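Hypothetical protein yycE (Bacillus subtilis, PDB 1TWU) is of unknown function but belongs to the vicinal oxygen chelate superfamily and may act like a glyoxalase or fosfomycin resistance protein. Local coordinates at residues 3-7 with 8-12; 83-87 with 88-92. All blocks are in the same frame, centred on the assembly; numbering follows the deposited sequence.

The chain opens with contact 1, where residues 3-7 turn back on 8-12 in a loop that leads into strand 12-18, the first strand of the first mixed sheet. Contact 2 comes later, where strand 80-84 of the second mixed sheet ends and the chain turns through 85-87 into helix 88-100. The two contacts are in series, neither nested nor crossed. Within one chain their centres lie 29 Å apart and their nearest atoms about 15 Å apart. Across the dimer they meet: the N-terminal loop of one subunit packs against the strand-to-helix turn of the other.

Contact 1: residues 3-7 with 8-12; sequences KRFSS and FQAAQ
The F5 side chain lies over one face of the F8 ring. Its CB sits 4.2 Å from the F8 ring centroid, 16° off the ring normal, in a CH-pi contact. The two side chains run side by side and point the same way. The ring planes are nearly parallel, 13° apart, but displaced, with centroids 5.2 Å apart, so there is little face-to-face overlap. F8 CE1 comes over one face of the F5 ring, 3.9 Å from F5 CG. F8 reaches this place with CG set between its backbone N and carbonyl carbon (chi1 55°). Further along the F5 ring, CE1 meets A10 CB at 3.7 Å in an oblique approach. The backbone makes a tight reversal here, with a single bridge between R4 and Q9 and a weak hydrogen bond from F5 N to F8 O. This N-terminal hairpin-like loop precedes the first strand of a sheet of the VOC fold and packs against the second subunit. There both rings meet F83 of the second subunit edge-to-face, and S7 OG bonds to L33 O of that subunit. The Q9 amide lies between K3 O and the R4 side chain, and the Q9 and K3 side chains cross at about a right angle. The bend of Q9 at chi2 puts NE2 3.0 Å from K3 O, but at an angle too poor for a hydrogen bond. Q9 OE1 lies 3.1 Å from R4 CG, against the aliphatic part of the arginine. K3 folds its methylenes along the 10-11 backbone, with CG near A10 O and CE near A11 O.

Contact 2: residues 83-87 with 88-92; sequences FYVPN and AVELA
N87 caps the first turn of helix 88-100 and meets V89, E90 and L91. Its OD1 accepts from V89 N at 2.9 Å, in the plane of the amide carbonyl. The same oxygen takes a weak, longer bond from E90 N at 3.4 Å. This is an N-cap: the side chain serves amides that have no earlier helical carbonyl to bond to. CG stands opposite the backbone N (chi1 -172°), which carries OD1 over the start of the helix. The N87 backbone carbonyl works too. N87 O receives L91 N at 3.1 Å, with a nearly straight N-H...O angle of 166°, the first i to i+4 bond. E90 N makes only a weak bond to this oxygen as well. The E90 side chain runs out extended beside N87 and crosses it at about a right angle. Its carboxylate stacks on the N87 amide with the planes 20° apart, and E90 CG lies 3.7 Å from N87 CG. A water accepts from N87 N at 2.9 Å and donates to E90 OE1 at 2.8 Å, so it bridges the cap residue to the acid. E90 OE1 also accepts from Q9 N of the second subunit. V85 CG1 packs on L91 CB, and L91 CD1 lies against V85 O. N132 ND2 bonds to V85 O and weakly to P86 O. The turn thus joins helix 88-100, where L91 packs on F130, to strand 80-84, which lies parallel to strand 127-131 on one flank and pairs antiparallel with a strand of the second subunit.

Contact 1: residues 3-7 with 8-12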
loop_
_atom_site.group_PDB
_atom_site.type_symbol
_atom_site.label_atom_id
_atom_site.label_comp_id
_atom_site.label_asym_id
_atom_site.label_seq_id
_atom_site.Cartn_x
_atom_site.Cartn_y
_atom_site.Cartn_z
ATOM N N LYS A 3 -12.038 -11.099 -3.174
ATOM C CA LYS A 3 -11.924 -9.654 -3.578
ATOM C C LYS A 3 -13.222 -9.042 -4.115
ATOM O O LYS A 3 -13.234 -8.378 -5.177
ATOM C CB LYS A 3 -10.801 -9.471 -4.612
ATOM C CG LYS A 3 -10.945 -10.317 -5.892
ATOM C CD LYS A 3 -9.574 -10.901 -6.315
ATOM C CE LYS A 3 -8.539 -9.801 -6.547
ATOM N NZ LYS A 3 -8.283 -9.017 -5.302
ATOM N N ARG A 4 -14.313 -9.260 -3.385
ATOM C CA ARG A 4 -15.594 -8.694 -3.768
ATOM C C ARG A 4 -15.892 -7.561 -2.791
ATOM O O ARG A 4 -16.238 -7.806 -1.634
ATOM C CB ARG A 4 -16.698 -9.744 -3.689
ATOM C CG ARG A 4 -17.941 -9.365 -4.476
ATOM C CD ARG A 4 -19.003 -10.442 -4.357
ATOM N NE ARG A 4 -19.872 -10.235 -3.200
ATOM C CZ ARG A 4 -20.497 -11.213 -2.547
ATOM N NH1 ARG A 4 -20.345 -12.475 -2.929
ATOM N NH2 ARG A 4 -21.288 -10.928 -1.515
ATOM N N PHE A 5 -15.731 -6.323 -3.253
ATOM C CA PHE A 5 -15.996 -5.160 -2.415
ATOM C C PHE A 5 -17.490 -4.847 -2.444
ATOM O O PHE A 5 -18.215 -5.319 -3.321
ATOM C CB PHE A 5 -15.195 -3.947 -2.911
ATOM C CG PHE A 5 -13.708 -4.073 -2.705
ATOM C CD1 PHE A 5 -12.975 -5.048 -3.377
ATOM C CD2 PHE A 5 -13.046 -3.233 -1.810
ATOM C CE1 PHE A 5 -11.602 -5.187 -3.157
ATOM C CE2 PHE A 5 -11.675 -3.363 -1.584
ATOM C CZ PHE A 5 -10.952 -4.342 -2.257
ATOM N N SER A 6 -17.944 -4.049 -1.482
ATOM C CA SER A 6 -19.355 -3.676 -1.392
ATOM C C SER A 6 -19.817 -2.823 -2.573
ATOM O O SER A 6 -20.910 -3.020 -3.103
ATOM C CB SER A 6 -19.612 -2.904 -0.095
ATOM O OG SER A 6 -19.233 -3.659 1.038
ATOM N N SER A 7 -18.975 -1.880 -2.982
ATOM C CA SER A 7 -19.305 -0.976 -4.072
ATOM C C SER A 7 -18.916 -1.473 -5.459
ATOM O O SER A 7 -19.378 -0.931 -6.458
ATOM C CB SER A 7 -18.642 0.382 -3.829
ATOM O OG SER A 7 -19.024 0.919 -2.575
ATOM N N PHE A 8 -18.075 -2.498 -5.534
ATOM C CA PHE A 8 -17.644 -2.984 -6.839
ATOM C C PHE A 8 -16.828 -4.258 -6.780
ATOM O O PHE A 8 -16.379 -4.686 -5.717
ATOM C CB PHE A 8 -16.818 -1.904 -7.529
ATOM C CG PHE A 8 -15.648 -1.436 -6.711
ATOM C CD1 PHE A 8 -14.477 -2.183 -6.655
ATOM C CD2 PHE A 8 -15.734 -0.268 -5.960
ATOM C CE1 PHE A 8 -13.406 -1.775 -5.865
ATOM C CE2 PHE A 8 -14.670 0.148 -5.167
ATOM C CZ PHE A 8 -13.506 -0.608 -5.120
ATOM N N GLN A 9 -16.631 -4.858 -7.944
ATOM C CA GLN A 9 -15.854 -6.080 -8.048
ATOM C C GLN A 9 -14.456 -5.700 -8.525
ATOM O O GLN A 9 -14.283 -5.188 -9.633
ATOM C CB GLN A 9 -16.519 -7.046 -9.043
ATOM C CG GLN A 9 -15.771 -8.365 -9.264
ATOM C CD GLN A 9 -15.602 -9.171 -7.985
ATOM O OE1 GLN A 9 -16.569 -9.401 -7.254
ATOM N NE2 GLN A 9 -14.370 -9.611 -7.712
ATOM N N ALA A 10 -13.463 -5.933 -7.674
ATOM C CA ALA A 10 -12.086 -5.615 -8.023
ATOM C C ALA A 10 -11.394 -6.851 -8.560
ATOM O O ALA A 10 -11.396 -7.899 -7.920
ATOM C CB ALA A 10 -11.336 -5.090 -6.803
ATOM N N ALA A 11 -10.810 -6.731 -9.743
ATOM C CA ALA A 11 -10.097 -7.842 -10.348
ATOM C C ALA A 11 -8.703 -7.954 -9.723
ATOM O O ALA A 11 -8.192 -9.051 -9.482
ATOM C CB ALA A 11 -9.976 -7.621 -11.851
ATOM N N GLN A 12 -8.110 -6.806 -9.425
ATOM C CA GLN A 12 -6.763 -6.773 -8.879
ATOM C C GLN A 12 -6.568 -5.500 -8.074
ATOM O O GLN A 12 -7.373 -4.578 -8.169
ATOM C CB GLN A 12 -5.778 -6.773 -10.042
ATOM C CG GLN A 12 -4.677 -7.773 -9.960
ATOM C CD GLN A 12 -3.902 -7.854 -11.257
ATOM O OE1 GLN A 12 -3.330 -6.862 -11.724
ATOM N NE2 GLN A 12 -3.882 -9.040 -11.852
#

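Contact 2: residues 83-87 with 88-92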
loop_
_atom_site.group_PDB
_atom_site.type_symbol
_atom_site.label_atom_id
_atom_site.label_comp_id
_atom_site.label_asym_id
_atom_site.label_seq_id
_atom_site.Cartn_x
_atom_site.Cartn_y
_atom_site.Cartn_z
ATOM N N PHE A 83 3.967 -7.135 7.298
ATOM C CA PHE A 83 3.874 -8.548 6.967
ATOM C C PHE A 83 3.676 -9.281 8.288
ATOM O O PHE A 83 4.543 -9.219 9.158
ATOM C CB PHE A 83 5.170 -9.038 6.324
ATOM C CG PHE A 83 5.338 -8.635 4.883
ATOM C CD1 PHE A 83 4.556 -9.218 3.887
ATOM C CD2 PHE A 83 6.300 -7.693 4.518
ATOM C CE1 PHE A 83 4.734 -8.873 2.548
ATOM C CE2 PHE A 83 6.484 -7.340 3.181
ATOM C CZ PHE A 83 5.700 -7.932 2.194
ATOM N N TYR A 84 2.536 -9.948 8.452
ATOM C CA TYR A 84 2.259 -10.714 9.671
ATOM C C TYR A 84 2.838 -12.112 9.481
ATOM O O TYR A 84 2.274 -12.933 8.760
ATOM C CB TYR A 84 0.750 -10.783 9.925
ATOM C CG TYR A 84 0.197 -9.479 10.443
ATOM C CD1 TYR A 84 0.359 -9.119 11.779
ATOM C CD2 TYR A 84 -0.407 -8.562 9.582
ATOM C CE1 TYR A 84 -0.060 -7.875 12.249
ATOM C CE2 TYR A 84 -0.828 -7.311 10.038
ATOM C CZ TYR A 84 -0.651 -6.973 11.371
ATOM O OH TYR A 84 -1.048 -5.737 11.829
ATOM N N VAL A 85 3.982 -12.368 10.107
ATOM C CA VAL A 85 4.641 -13.661 9.978
ATOM C C VAL A 85 4.589 -14.408 11.298
ATOM O O VAL A 85 5.487 -14.284 12.128
ATOM C CB VAL A 85 6.111 -13.503 9.572
ATOM C CG1 VAL A 85 6.677 -14.856 9.181
ATOM C CG2 VAL A 85 6.236 -12.517 8.432
ATOM N N PRO A 86 3.531 -15.204 11.507
ATOM C CA PRO A 86 3.352 -15.979 12.738
ATOM C C PRO A 86 4.503 -16.932 13.118
ATOM O O PRO A 86 4.732 -17.184 14.300
ATOM C CB PRO A 86 2.018 -16.696 12.499
ATOM C CG PRO A 86 1.932 -16.794 10.997
ATOM C CD PRO A 86 2.439 -15.460 10.549
ATOM N N ASN A 87 5.226 -17.447 12.126
ATOM C CA ASN A 87 6.348 -18.348 12.378
ATOM C C ASN A 87 7.602 -17.535 12.683
ATOM O O ASN A 87 8.268 -17.053 11.768
ATOM C CB ASN A 87 6.612 -19.226 11.159
ATOM C CG ASN A 87 7.648 -20.312 11.433
ATOM O OD1 ASN A 87 8.631 -20.092 12.146
ATOM N ND2 ASN A 87 7.437 -21.485 10.848
ATOM N N ALA A 88 7.922 -17.405 13.968
ATOM C CA ALA A 88 9.076 -16.634 14.423
ATOM C C ALA A 88 10.412 -17.005 13.786
ATOM O O ALA A 88 11.298 -16.154 13.670
ATOM C CB ALA A 88 9.187 -16.722 15.934
ATOM N N VAL A 89 10.566 -18.264 13.382
ATOM C CA VAL A 89 11.806 -18.709 12.750
ATOM C C VAL A 89 11.942 -18.100 11.358
ATOM O O VAL A 89 13.026 -17.666 10.975
ATOM C CB VAL A 89 11.871 -20.255 12.640
ATOM C CG1 VAL A 89 13.057 -20.683 11.771
ATOM C CG2 VAL A 89 11.995 -20.861 14.033
ATOM N N GLU A 90 10.846 -18.071 10.602
ATOM C CA GLU A 90 10.877 -17.484 9.266
ATOM C C GLU A 90 11.076 -15.979 9.390
ATOM O O GLU A 90 11.811 -15.371 8.614
ATOM C CB GLU A 90 9.574 -17.746 8.525
ATOM C CG GLU A 90 9.249 -19.195 8.340
ATOM C CD GLU A 90 7.980 -19.375 7.563
ATOM O OE1 GLU A 90 7.044 -18.571 7.775
ATOM O OE2 GLU A 90 7.911 -20.317 6.748
ATOM N N LEU A 91 10.408 -15.377 10.367
ATOM C CA LEU A 91 10.534 -13.944 10.586
ATOM C C LEU A 91 12.014 -13.624 10.820
ATOM O O LEU A 91 12.591 -12.786 10.130
ATOM C CB LEU A 91 9.681 -13.523 11.789
ATOM C CG LEU A 91 9.395 -12.033 12.007
ATOM C CD1 LEU A 91 8.198 -11.886 12.929
ATOM C CD2 LEU A 91 10.609 -11.324 12.581
ATOM N N ALA A 92 12.632 -14.314 11.775
ATOM C CA ALA A 92 14.042 -14.095 12.088
ATOM C C ALA A 92 14.936 -14.272 10.862
ATOM O O ALA A 92 15.883 -13.507 10.656
ATOM C CB ALA A 92 14.487 -15.047 13.191
HETATM O O HOH W 1 4.884 -17.602 9.202
#